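PDB 4G3H: arginase (RocF), which probably catalyses the hydrolysis of L-arginine to urea and L-ornithine, using two bound manganese ions per subunit. Local coordinates for residues A[86-91]-A[278-283]; A[115-120]-A[234-239]; A[183-188]-A[203-208]. All blocks are in the same frame, centred on the assembly; numbering follows the deposited sequence.

Contact 1: A[86-91]-A[278-283]; sequences ILSSEH and EVTEYN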
ATOM      1  N   ILE A  86       4.403  -5.103  -5.451  1.00 16.07           N
ATOM      2  CA  ILE A  86       5.256  -4.073  -4.872  1.00 16.01           C
ATOM      3  C   ILE A  86       5.479  -4.128  -3.359  1.00 17.28           C
ATOM      4  O   ILE A  86       4.546  -3.950  -2.579  1.00 17.58           O
ATOM      5  CB  ILE A  86       4.691  -2.677  -5.217  1.00 22.04           C
ATOM      6  CG1 ILE A  86       4.450  -2.581  -6.725  1.00 22.36           C
ATOM      7  CG2 ILE A  86       5.656  -1.591  -4.758  1.00 22.29           C
ATOM      8  CD1 ILE A  86       3.481  -1.503  -7.106  1.00 24.61           C
ATOM      9  N   LEU A  87       6.640  -4.360  -2.987  1.00 19.23           N
ATOM     10  CA  LEU A  87       7.111  -4.215  -1.685  1.00 18.80           C
ATOM     11  C   LEU A  87       7.647  -2.856  -1.342  1.00 17.59           C
ATOM     12  O   LEU A  87       8.671  -2.627  -1.471  1.00 18.46           O
ATOM     13  CB  LEU A  87       7.944  -5.385  -1.210  1.00 16.53           C
ATOM     14  CG  LEU A  87       7.735  -6.752  -1.748  1.00 16.56           C
ATOM     15  CD1 LEU A  87       8.640  -7.615  -1.671  1.00 17.21           C
ATOM     16  CD2 LEU A  87       6.725  -7.278  -1.197  1.00 17.63           C
ATOM     17  N   SER A  88       6.778  -2.075  -0.849  1.00 15.79           N
ATOM     18  CA  SER A  88       6.872  -0.723  -0.536  1.00 16.69           C
ATOM     19  C   SER A  88       7.758  -0.219   0.596  1.00 16.57           C
ATOM     20  O   SER A  88       7.977   0.771   0.656  1.00 13.83           O
ATOM     21  CB  SER A  88       5.576  -0.024  -0.651  1.00 18.80           C
ATOM     22  OG  SER A  88       4.811  -0.163   0.315  1.00 19.12           O
ATOM     23  N   SER A  89       8.062  -1.134   1.482  1.00 15.94           N
ATOM     24  CA  SER A  89       8.742  -1.092   2.672  1.00 15.30           C
ATOM     25  C   SER A  89       7.960  -0.383   3.739  1.00 17.42           C
ATOM     26  O   SER A  89       7.622  -0.901   4.454  1.00 18.38           O
ATOM     27  CB  SER A  89      10.099  -0.437   2.551  1.00 19.41           C
ATOM     28  OG  SER A  89      10.880  -0.530   3.551  1.00 19.88           O
ATOM     29  N   GLU A  90       7.689   0.832   3.581  1.00 17.73           N
ATOM     30  CA  GLU A  90       6.919   1.660   4.387  1.00 21.94           C
ATOM     31  C   GLU A  90       5.718   2.263   3.748  1.00 20.92           C
ATOM     32  O   GLU A  90       5.817   2.594   2.721  1.00 19.88           O
ATOM     33  CB  GLU A  90       7.797   2.628   5.174  1.00 39.81           C
ATOM     34  CG  GLU A  90       8.555   3.568   4.479  1.00 47.12           C
ATOM     35  CD  GLU A  90       9.457   4.389   5.384  1.00 54.92           C
ATOM     36  OE1 GLU A  90      10.407   3.968   5.984  1.00 56.34           O
ATOM     37  OE2 GLU A  90       9.261   5.511   5.423  1.00 56.10           O
ATOM     38  N   HIS A  91       4.569   2.263   4.415  1.00 20.19           N
ATOM     39  CA  HIS A  91       3.383   2.783   3.768  1.00 20.32           C
ATOM     40  C   HIS A  91       3.469   4.189   3.207  1.00 20.33           C
ATOM     41  O   HIS A  91       2.787   4.502   2.237  1.00 20.98           O
ATOM     42  CB  HIS A  91       2.165   2.674   4.688  1.00 17.75           C
ATOM     43  CG  HIS A  91       0.978   2.056   4.018  1.00 18.54           C
ATOM     44  ND1 HIS A  91       0.873   1.954   2.647  1.00 20.48           N
ATOM     45  CD2 HIS A  91      -0.142   1.496   4.524  1.00 16.59           C
ATOM     46  CE1 HIS A  91      -0.262   1.354   2.339  1.00 18.78           C
ATOM     47  NE2 HIS A  91      -0.896   1.065   3.460  1.00 19.80           N
ATOM     48  N   GLU A 278       0.315  -3.940  -3.477  1.00 17.07           N
ATOM     49  CA  GLU A 278       1.387  -3.433  -2.641  1.00 17.82           C
ATOM     50  C   GLU A 278       1.260  -4.068  -1.254  1.00 19.37           C
ATOM     51  O   GLU A 278       0.178  -4.042  -0.655  1.00 19.33           O
ATOM     52  CB  GLU A 278       1.255  -1.909  -2.515  1.00 19.88           C
ATOM     53  CG  GLU A 278       2.302  -1.232  -1.637  1.00 22.02           C
ATOM     54  CD  GLU A 278       1.842   0.128  -1.120  1.00 26.32           C
ATOM     55  OE1 GLU A 278       0.902   0.712  -1.700  1.00 28.37           O
ATOM     56  OE2 GLU A 278       2.426   0.621  -0.134  1.00 27.13           O
ATOM     57  N   VAL A 279       2.343  -4.657  -0.755  1.00 18.96           N
ATOM     58  CA  VAL A 279       2.334  -5.252   0.586  1.00 19.33           C
ATOM     59  C   VAL A 279       3.433  -4.502   1.311  1.00 18.90           C
ATOM     60  O   VAL A 279       4.562  -4.421   0.831  1.00 20.62           O
ATOM     61  CB  VAL A 279       2.620  -6.776   0.566  1.00 16.74           C
ATOM     62  CG1 VAL A 279       2.582  -7.327   1.993  1.00 15.56           C
ATOM     63  CG2 VAL A 279       1.575  -7.491  -0.278  1.00 11.41           C
ATOM     64  N   THR A 280       3.107  -3.945   2.467  1.00 20.58           N
ATOM     65  CA  THR A 280       4.066  -3.110   3.171  1.00 20.17           C
ATOM     66  C   THR A 280       4.080  -3.264   4.689  1.00 20.37           C
ATOM     67  O   THR A 280       3.252  -3.961   5.271  1.00 19.42           O
ATOM     68  CB  THR A 280       3.761  -1.632   2.830  1.00 20.77           C
ATOM     69  OG1 THR A 280       4.841  -0.790   3.241  1.00 20.09           O
ATOM     70  CG2 THR A 280       2.475  -1.197   3.538  1.00 17.81           C
ATOM     71  N   GLU A 281       5.041  -2.589   5.313  1.00 21.93           N
ATOM     72  CA  GLU A 281       5.206  -2.583   6.762  1.00 22.34           C
ATOM     73  C   GLU A 281       5.588  -3.917   7.390  1.00 22.97           C
ATOM     74  O   GLU A 281       5.031  -4.325   8.413  1.00 23.96           O
ATOM     75  CB  GLU A 281       3.942  -2.033   7.435  1.00 23.65           C
ATOM     76  CG  GLU A 281       3.632  -0.563   7.111  1.00 25.05           C
ATOM     77  CD  GLU A 281       4.711   0.408   7.591  1.00 26.33           C
ATOM     78  OE1 GLU A 281       5.476   0.057   8.510  1.00 26.16           O
ATOM     79  OE2 GLU A 281       4.785   1.535   7.058  1.00 24.61           O
ATOM     80  N   TYR A 282       6.524  -4.615   6.762  1.00 20.88           N
ATOM     81  CA  TYR A 282       7.016  -5.854   7.335  1.00 20.53           C
ATOM     82  C   TYR A 282       8.335  -5.458   7.980  1.00 20.45           C
ATOM     83  O   TYR A 282       9.286  -5.122   7.284  1.00 20.66           O
ATOM     84  CB  TYR A 282       7.263  -6.916   6.268  1.00 17.90           C
ATOM     85  CG  TYR A 282       7.979  -8.124   6.817  1.00 17.48           C
ATOM     86  CD1 TYR A 282       7.510  -8.771   7.959  1.00 19.36           C
ATOM     87  CD2 TYR A 282       9.138  -8.603   6.220  1.00 17.39           C
ATOM     88  CE1 TYR A 282       8.178  -9.861   8.497  1.00 18.69           C
ATOM     89  CE2 TYR A 282       9.818  -9.697   6.749  1.00 20.63           C
ATOM     90  CZ  TYR A 282       9.331 -10.320   7.891  1.00 20.89           C
ATOM     91  OH  TYR A 282       9.995 -11.392   8.434  1.00 22.83           O
ATOM     92  N   ASN A 283       8.378  -5.466   9.307  1.00 23.25           N
ATOM     93  CA  ASN A 283       9.586  -5.102  10.040  1.00 23.73           C
ATOM     94  C   ASN A 283       9.951  -6.231  11.001  1.00 25.68           C
ATOM     95  O   ASN A 283       9.515  -6.248  12.151  1.00 25.44           O
ATOM     96  CB  ASN A 283       9.363  -3.810  10.827  1.00 21.09           C
ATOM     97  CG  ASN A 283      10.648  -3.271  11.437  1.00 24.15           C
ATOM     98  OD1 ASN A 283      11.591  -4.025  11.690  1.00 24.42           O
ATOM     99  ND2 ASN A 283      10.685  -1.965  11.691  1.00 21.43           N
TER
HETATM  100  O   HOH W   1       8.110  -3.913   4.696  1.00 15.50           O
HETATM  101  O   HOH W   2       7.328  -4.033   1.748  1.00 20.14           O
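Ser88 and Glu278 meet where two neighbouring parallel strands, 84-87 and 274-280, run out at the C-terminal edge of the eight-stranded sheet of the arginase alpha/beta fold. The strands are still paired there, Val279 N donating to Ile86 O at 2.9 Å. Beyond it side chains take over, and the packing is tight and buried. Ser88 OG gives its proton to Glu278 OE2 over 2.6 Å, on the anti side of the carboxylate and tilted out of its plane. Glu278 can meet it because CG stands anti to the backbone N (chi1 179°) and the chain is extended beyond; its OE1 is taken by Tyr230 OH. Serine suits position 88, its hydroxyl one bond from CB lying close to the carboxylate. Thr280 uses both its branches. OG1 lies 3.0 Å from Ser88 OG and equally far from Ser89 O, both weak contacts competing for one proton, while CG2 sits over the centre of the His91 ring, 3.6 Å from its centroid, in a CH-pi contact.

Between the backbones after Ser88, water fills in: one molecule links Ser89 N to Val279 O, another links Ser89 O to Tyr282 N. Glu281 N also reaches Ser89 O directly, at 3.2 Å from above the carbonyl plane. The looser, more solvent-exposed side belongs to Glu90 and Glu281. Glu90 OE1 forms a salt bridge with Arg15, and the side chain of Glu281, bent at chi2 (-63°), brings OE2 to His91 N at 2.7 Å.

Contact 2: A[115-120]-A[234-239]; sequences LDAHAD and DLDIMD. With MN (manganese (II) ion), chain F; MN (manganese (II) ion), chain E.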
ATOM      1  N   LEU A 115      -6.031  -2.154   2.955  1.00 20.74           N
ATOM      2  CA  LEU A 115      -6.105  -3.011   4.138  1.00 19.96           C
ATOM      3  C   LEU A 115      -5.087  -2.482   5.123  1.00 21.25           C
ATOM      4  O   LEU A 115      -3.881  -2.555   4.877  1.00 19.32           O
ATOM      5  CB  LEU A 115      -5.797  -4.462   3.760  1.00 13.55           C
ATOM      6  CG  LEU A 115      -6.886  -5.142   2.921  1.00 12.59           C
ATOM      7  CD1 LEU A 115      -6.964  -4.484   1.547  1.00 11.74           C
ATOM      8  CD2 LEU A 115      -6.566  -6.638   2.785  1.00 13.73           C
ATOM      9  N   ASP A 116      -5.568  -1.974   6.255  1.00 22.12           N
ATOM     10  CA  ASP A 116      -4.670  -1.332   7.205  1.00 22.21           C
ATOM     11  C   ASP A 116      -5.365  -1.113   8.549  1.00 23.74           C
ATOM     12  O   ASP A 116      -6.593  -1.025   8.620  1.00 23.01           O
ATOM     13  CB  ASP A 116      -4.289   0.025   6.603  1.00 17.39           C
ATOM     14  CG  ASP A 116      -3.060   0.642   7.220  1.00 17.79           C
ATOM     15  OD1 ASP A 116      -2.892   0.622   8.454  1.00 22.18           O
ATOM     16  OD2 ASP A 116      -2.260   1.186   6.445  1.00 18.26           O
ATOM     17  N   ALA A 117      -4.577  -1.025   9.614  1.00 21.25           N
ATOM     18  CA  ALA A 117      -5.132  -0.767  10.932  1.00 22.88           C
ATOM     19  C   ALA A 117      -5.355   0.742  11.024  1.00 23.77           C
ATOM     20  O   ALA A 117      -6.108   1.213  11.877  1.00 24.48           O
ATOM     21  CB  ALA A 117      -4.157  -1.218  12.019  1.00 23.89           C
ATOM     22  N   HIS A 118      -4.700   1.486  10.128  1.00 20.68           N
ATOM     23  CA  HIS A 118      -4.788   2.950  10.102  1.00 21.35           C
ATOM     24  C   HIS A 118      -5.389   3.523   8.818  1.00 19.44           C
ATOM     25  O   HIS A 118      -5.381   2.878   7.773  1.00 17.74           O
ATOM     26  CB  HIS A 118      -3.394   3.565  10.298  1.00 25.15           C
ATOM     27  CG  HIS A 118      -2.603   2.934  11.401  1.00 26.00           C
ATOM     28  ND1 HIS A 118      -1.744   1.880  11.189  1.00 25.79           N
ATOM     29  CD2 HIS A 118      -2.575   3.181  12.732  1.00 27.12           C
ATOM     30  CE1 HIS A 118      -1.220   1.501  12.341  1.00 25.04           C
ATOM     31  NE2 HIS A 118      -1.709   2.274  13.294  1.00 28.31           N
ATOM     32  N   ALA A 119      -5.889   4.751   8.905  1.00 20.18           N
ATOM     33  CA  ALA A 119      -6.482   5.435   7.763  1.00 20.96           C
ATOM     34  C   ALA A 119      -5.402   6.149   6.942  1.00 21.56           C
ATOM     35  O   ALA A 119      -5.582   6.410   5.752  1.00 21.29           O
ATOM     36  CB  ALA A 119      -7.528   6.444   8.244  1.00 22.52           C
ATOM     37  N   ASP A 120      -4.283   6.466   7.589  1.00 21.21           N
ATOM     38  CA  ASP A 120      -3.165   7.141   6.926  1.00 22.24           C
ATOM     39  C   ASP A 120      -3.561   8.423   6.194  1.00 22.49           C
ATOM     40  O   ASP A 120      -3.027   8.727   5.123  1.00 21.65           O
ATOM     41  CB  ASP A 120      -2.474   6.200   5.927  1.00 23.96           C
ATOM     42  CG  ASP A 120      -1.750   5.042   6.604  1.00 25.16           C
ATOM     43  OD1 ASP A 120      -1.507   5.112   7.823  1.00 27.04           O
ATOM     44  OD2 ASP A 120      -1.405   4.064   5.907  1.00 23.75           O
ATOM     45  N   ASP A 234      -1.312  -3.365   4.315  1.00 18.95           N
ATOM     46  CA  ASP A 234      -0.427  -3.051   5.436  1.00 20.73           C
ATOM     47  C   ASP A 234      -0.611  -4.214   6.417  1.00 20.08           C
ATOM     48  O   ASP A 234      -1.711  -4.441   6.913  1.00 21.24           O
ATOM     49  CB  ASP A 234      -0.852  -1.739   6.105  1.00 17.97           C
ATOM     50  CG  ASP A 234       0.075  -1.330   7.244  1.00 21.59           C
ATOM     51  OD1 ASP A 234       0.654  -2.212   7.929  1.00 22.19           O
ATOM     52  OD2 ASP A 234       0.215  -0.111   7.463  1.00 20.95           O
ATOM     53  N   LEU A 235       0.463  -4.937   6.705  1.00 19.68           N
ATOM     54  CA  LEU A 235       0.386  -6.091   7.586  1.00 22.14           C
ATOM     55  C   LEU A 235      -0.149  -5.820   8.997  1.00 22.45           C
ATOM     56  O   LEU A 235      -0.582  -6.745   9.685  1.00 20.70           O
ATOM     57  CB  LEU A 235       1.758  -6.772   7.662  1.00 23.93           C
ATOM     58  CG  LEU A 235       2.282  -7.339   6.330  1.00 25.47           C
ATOM     59  CD1 LEU A 235       3.749  -7.720   6.473  1.00 24.34           C
ATOM     60  CD2 LEU A 235       1.446  -8.547   5.904  1.00 23.28           C
ATOM     61  N   ASP A 236      -0.131  -4.568   9.437  1.00 22.04           N
ATOM     62  CA  ASP A 236      -0.634  -4.293  10.775  1.00 22.72           C
ATOM     63  C   ASP A 236      -2.158  -4.409  10.852  1.00 23.08           C
ATOM     64  O   ASP A 236      -2.757  -4.108  11.885  1.00 21.36           O
ATOM     65  CB  ASP A 236      -0.166  -2.920  11.287  1.00 23.13           C
ATOM     66  CG  ASP A 236      -0.706  -1.759  10.472  1.00 24.36           C
ATOM     67  OD1 ASP A 236      -1.740  -1.907   9.786  1.00 27.49           O
ATOM     68  OD2 ASP A 236      -0.093  -0.678  10.541  1.00 25.51           O
ATOM     69  N   ILE A 237      -2.788  -4.845   9.760  1.00 24.32           N
ATOM     70  CA  ILE A 237      -4.232  -5.023   9.782  1.00 21.77           C
ATOM     71  C   ILE A 237      -4.469  -6.246  10.662  1.00 24.12           C
ATOM     72  O   ILE A 237      -5.530  -6.404  11.273  1.00 24.08           O
ATOM     73  CB  ILE A 237      -4.817  -5.259   8.371  1.00 16.73           C
ATOM     74  CG1 ILE A 237      -6.339  -5.436   8.468  1.00 16.77           C
ATOM     75  CG2 ILE A 237      -4.170  -6.461   7.726  1.00 14.99           C
ATOM     76  CD1 ILE A 237      -7.059  -5.510   7.126  1.00 13.21           C
ATOM     77  N   MET A 238      -3.465  -7.115  10.730  1.00 16.91           N
ATOM     78  CA  MET A 238      -3.561  -8.302  11.574  1.00 19.87           C
ATOM     79  C   MET A 238      -3.403  -7.862  13.027  1.00 19.68           C
ATOM     80  O   MET A 238      -2.699  -6.895  13.315  1.00 18.07           O
ATOM     81  CB  MET A 238      -2.467  -9.315  11.227  1.00 23.61           C
ATOM     82  CG  MET A 238      -2.698 -10.070   9.930  1.00 25.40           C
ATOM     83  SD  MET A 238      -1.450 -11.342   9.656  1.00 27.28           S
ATOM     84  CE  MET A 238      -0.155 -10.352   8.926  1.00 24.87           C
ATOM     85  N   ASP A 239      -4.063  -8.569  13.938  1.00 20.07           N
ATOM     86  CA  ASP A 239      -3.996  -8.233  15.353  1.00 21.34           C
ATOM     87  C   ASP A 239      -2.564  -8.030  15.856  1.00 21.44           C
ATOM     88  O   ASP A 239      -1.685  -8.849  15.598  1.00 20.37           O
ATOM     89  CB  ASP A 239      -4.659  -9.325  16.183  1.00 33.65           C
ATOM     90  CG  ASP A 239      -4.804  -8.933  17.636  1.00 37.65           C
ATOM     91  OD1 ASP A 239      -5.716  -8.137  17.941  1.00 40.68           O
ATOM     92  OD2 ASP A 239      -3.997  -9.404  18.464  1.00 39.58           O
TER
HETATM   93 MN    MN F 501      -0.831   0.858   9.306  1.00 28.33          MN
HETATM   94 MN    MN E 500      -0.455   2.152   6.708  1.00 32.17          MN
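Asp234 OD2 is gripped by both manganese ions, 2.3 Å from the ion that His118 also binds and 2.5 Å from the one shared with Asp120, and lies against Asp116 OD2. This is the binuclear manganese site of the arginase fold, built from the ends of strands 110-115 and 228-234 and the loops that follow. Asp116 bridges the pair differently, one oxygen to each ion: OD1 serves the His118 ion and OD2 the other. Its carboxylate is turned 65° from that of Asp234. Aspartate suits both places, being short, anionic and two-pronged, and the close approach of so many acid oxygens is presumably paid for by the metal charge.

Backbone N-H groups hold the ligands in position. Asp234 N donates to Leu115 O at 2.8 Å, joining the strand ends, and Asp116 OD1 and Asp234 OD1 each close an Asx turn, onto His118 N and Asp236 N. His118 brings ND1 to the metal, while its NE2 is bonded to Glu250. Ile237 CD1 packs on Leu115 CB at 3.7 Å. Asp236 divides its carboxylate: OD2 binds manganese at 2.1 Å, and OD1 accepts Ala117 N at 3.0 Å on its syn side, 35° out of the carboxylate plane.

Contact 3: A[183-188]-A[203-208]; sequences GVRSTE and FSVDAI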
ATOM      1  N   GLY A 183     -10.393  -3.023   8.031  1.00 21.85           N
ATOM      2  CA  GLY A 183      -9.725  -3.200   9.312  1.00 19.69           C
ATOM      3  C   GLY A 183      -9.215  -1.963  10.035  1.00 20.62           C
ATOM      4  O   GLY A 183      -8.535  -2.082  11.059  1.00 21.45           O
ATOM      5  N   VAL A 184      -9.535  -0.778   9.527  1.00 20.11           N
ATOM      6  CA  VAL A 184      -9.082   0.464  10.158  1.00 21.61           C
ATOM      7  C   VAL A 184      -9.618   0.569  11.586  1.00 23.48           C
ATOM      8  O   VAL A 184     -10.820   0.451  11.818  1.00 21.44           O
ATOM      9  CB  VAL A 184      -9.534   1.695   9.344  1.00 26.56           C
ATOM     10  CG1 VAL A 184      -9.150   2.975  10.066  1.00 26.86           C
ATOM     11  CG2 VAL A 184      -8.900   1.657   7.961  1.00 24.98           C
ATOM     12  N   ARG A 185      -8.724   0.803  12.542  1.00 27.03           N
ATOM     13  CA  ARG A 185      -9.138   0.879  13.935  1.00 27.86           C
ATOM     14  C   ARG A 185      -8.328   1.836  14.798  1.00 28.99           C
ATOM     15  O   ARG A 185      -8.597   1.973  15.987  1.00 31.02           O
ATOM     16  CB  ARG A 185      -9.083  -0.518  14.550  1.00 24.40           C
ATOM     17  CG  ARG A 185      -7.764  -1.240  14.296  1.00 22.79           C
ATOM     18  CD  ARG A 185      -7.787  -2.618  14.906  1.00 19.69           C
ATOM     19  NE  ARG A 185      -6.492  -3.291  14.871  1.00 20.42           N
ATOM     20  CZ  ARG A 185      -5.944  -3.848  13.794  1.00 21.27           C
ATOM     21  NH1 ARG A 185      -4.762  -4.438  13.897  1.00 20.51           N
ATOM     22  NH2 ARG A 185      -6.568  -3.822  12.620  1.00 19.63           N
ATOM     23  N   SER A 186      -7.334   2.489  14.212  1.00 23.57           N
ATOM     24  CA  SER A 186      -6.502   3.420  14.961  1.00 25.18           C
ATOM     25  C   SER A 186      -6.380   4.696  14.148  1.00 25.97           C
ATOM     26  O   SER A 186      -5.639   4.745  13.168  1.00 25.84           O
ATOM     27  CB  SER A 186      -5.123   2.804  15.210  1.00 32.71           C
ATOM     28  OG  SER A 186      -4.303   3.663  15.977  1.00 35.57           O
ATOM     29  N   THR A 187      -7.104   5.731  14.563  1.00 29.70           N
ATOM     30  CA  THR A 187      -7.108   6.997  13.840  1.00 31.12           C
ATOM     31  C   THR A 187      -7.179   8.235  14.737  1.00 32.91           C
ATOM     32  O   THR A 187      -7.398   8.138  15.947  1.00 32.18           O
ATOM     33  CB  THR A 187      -8.321   7.057  12.903  1.00 32.10           C
ATOM     34  OG1 THR A 187      -9.517   6.950  13.686  1.00 31.48           O
ATOM     35  CG2 THR A 187      -8.286   5.912  11.901  1.00 31.19           C
ATOM     36  N   GLU A 188      -6.992   9.401  14.123  1.00 32.02           N
ATOM     37  CA  GLU A 188      -7.081  10.680  14.825  1.00 32.20           C
ATOM     38  C   GLU A 188      -8.468  11.233  14.497  1.00 30.47           C
ATOM     39  O   GLU A 188      -9.009  10.950  13.426  1.00 28.45           O
ATOM     40  CB  GLU A 188      -6.026  11.663  14.312  1.00 53.23           C
ATOM     41  CG  GLU A 188      -4.596  11.195  14.469  1.00 60.73           C
ATOM     42  CD  GLU A 188      -4.239  10.911  15.909  1.00 65.63           C
ATOM     43  OE1 GLU A 188      -4.402  11.817  16.756  1.00 66.92           O
ATOM     44  OE2 GLU A 188      -3.795   9.778  16.195  1.00 69.20           O
ATOM     45  N   PHE A 203     -14.786  -0.775   6.390  1.00 21.95           N
ATOM     46  CA  PHE A 203     -15.251  -2.031   6.963  1.00 21.93           C
ATOM     47  C   PHE A 203     -14.341  -2.431   8.112  1.00 21.67           C
ATOM     48  O   PHE A 203     -13.179  -2.773   7.906  1.00 19.27           O
ATOM     49  CB  PHE A 203     -15.282  -3.113   5.883  1.00 24.90           C
ATOM     50  CG  PHE A 203     -16.217  -2.797   4.745  1.00 26.27           C
ATOM     51  CD1 PHE A 203     -17.597  -2.786   4.943  1.00 25.91           C
ATOM     52  CD2 PHE A 203     -15.718  -2.489   3.479  1.00 27.60           C
ATOM     53  CE1 PHE A 203     -18.466  -2.471   3.895  1.00 29.30           C
ATOM     54  CE2 PHE A 203     -16.577  -2.171   2.424  1.00 27.35           C
ATOM     55  CZ  PHE A 203     -17.952  -2.162   2.630  1.00 29.65           C
ATOM     56  N   SER A 204     -14.882  -2.378   9.327  1.00 24.46           N
ATOM     57  CA  SER A 204     -14.114  -2.703  10.526  1.00 22.94           C
ATOM     58  C   SER A 204     -13.792  -4.177  10.662  1.00 23.16           C
ATOM     59  O   SER A 204     -14.351  -5.015   9.960  1.00 22.11           O
ATOM     60  CB  SER A 204     -14.876  -2.261  11.775  1.00 21.52           C
ATOM     61  OG  SER A 204     -16.036  -3.056  11.964  1.00 22.82           O
ATOM     62  N   VAL A 205     -12.892  -4.476  11.591  1.00 22.62           N
ATOM     63  CA  VAL A 205     -12.491  -5.836  11.885  1.00 23.92           C
ATOM     64  C   VAL A 205     -13.711  -6.698  12.194  1.00 25.09           C
ATOM     65  O   VAL A 205     -13.793  -7.845  11.758  1.00 26.37           O
ATOM     66  CB  VAL A 205     -11.541  -5.881  13.109  1.00 24.79           C
ATOM     67  CG1 VAL A 205     -11.323  -7.325  13.545  1.00 23.28           C
ATOM     68  CG2 VAL A 205     -10.203  -5.217  12.762  1.00 21.11           C
ATOM     69  N   ASP A 206     -14.657  -6.142  12.950  1.00 25.67           N
ATOM     70  CA  ASP A 206     -15.863  -6.872  13.327  1.00 26.71           C
ATOM     71  C   ASP A 206     -16.790  -7.164  12.149  1.00 26.49           C
ATOM     72  O   ASP A 206     -17.332  -8.263  12.048  1.00 28.65           O
ATOM     73  CB  ASP A 206     -16.632  -6.109  14.410  1.00 42.13           C
ATOM     74  CG  ASP A 206     -15.855  -5.999  15.714  1.00 47.68           C
ATOM     75  OD1 ASP A 206     -15.396  -7.039  16.230  1.00 51.21           O
ATOM     76  OD2 ASP A 206     -15.704  -4.872  16.230  1.00 53.05           O
ATOM     77  N   ALA A 207     -16.979  -6.192  11.260  1.00 25.31           N
ATOM     78  CA  ALA A 207     -17.842  -6.404  10.100  1.00 25.05           C
ATOM     79  C   ALA A 207     -17.247  -7.497   9.222  1.00 26.17           C
ATOM     80  O   ALA A 207     -17.966  -8.340   8.687  1.00 26.78           O
ATOM     81  CB  ALA A 207     -17.987  -5.114   9.291  1.00  9.18           C
ATOM     82  N   ILE A 208     -15.925  -7.471   9.078  1.00 22.33           N
ATOM     83  CA  ILE A 208     -15.216  -8.455   8.273  1.00 22.67           C
ATOM     84  C   ILE A 208     -15.353  -9.837   8.903  1.00 22.91           C
ATOM     85  O   ILE A 208     -15.605 -10.822   8.216  1.00 21.75           O
ATOM     86  CB  ILE A 208     -13.709  -8.092   8.155  1.00 21.74           C
ATOM     87  CG1 ILE A 208     -13.545  -6.821   7.310  1.00 22.49           C
ATOM     88  CG2 ILE A 208     -12.933  -9.251   7.553  1.00 20.57           C
ATOM     89  CD1 ILE A 208     -12.156  -6.206   7.370  1.00 18.48           C
TER
HETATM   90  O   HOH W   3     -11.705  -1.941  12.833  1.00 36.82           O
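Gly183 N donates to Phe203 O at 2.8 Å, a nearly straight bond (168° at the hydrogen) that joins the two segments directly. Further along, a water bridges them, giving a proton to Val184 O and accepting one from Val205 N, the first residue of helix 205-210. These polar links lie at the ends of strands 179-182 and 202-203, neighbours at one border of the parallel sheet, connected through helix 189-198 in a beta-alpha-beta crossover.

Van der Waals contacts are few, and the methyls rest on polar atoms: Ile208 CD1 touches Gly183 N at 3.7 Å, and Val205 CG2 lies 3.9 Å from both Gly183 O and Arg185 NH2. Branched aliphatic residues suit the inward side of the helix, whereas Gly183 accepts the positive phi (78°) with which the chain turns off its strand.

Within the segments, Ser204 is the N-cap, its OG weakly accepting Ala207 N, a usual role for a short hydroxyl residue. Arg185 NH2 folds back onto Gly183 O at 3.1 Å.

With its specific bonds carried mainly by backbone atoms and a water, the contact probably depends on the path of the chain more than on side-chain interlock; Arg185 instead ties this loop, through NH1, to Glu250 O and, weakly, to the carbonyls of Asp236 and Met238.

The three contacts follow the C-terminal edge of one sheet. Contact 2 holds both manganese ions and touches its two neighbours. Centres of contacts 1 and 2 lie about 11 Å apart, joined by a probable hydrogen bond from Leu235 N to Thr280 O (3.3 Å); His91 of contact 1 borders the metal site, though the orientation of its ring is doubtful. On the other flank the centres of contacts 2 and 3 are about 8 Å apart, and Ala117 O probably accepts Arg185 N at 2.7 Å. The Arg185 side chain remains about 8 Å from the nearest metal. Contacts 1 and 3 do not meet: their nearest atoms are about 9 Å apart.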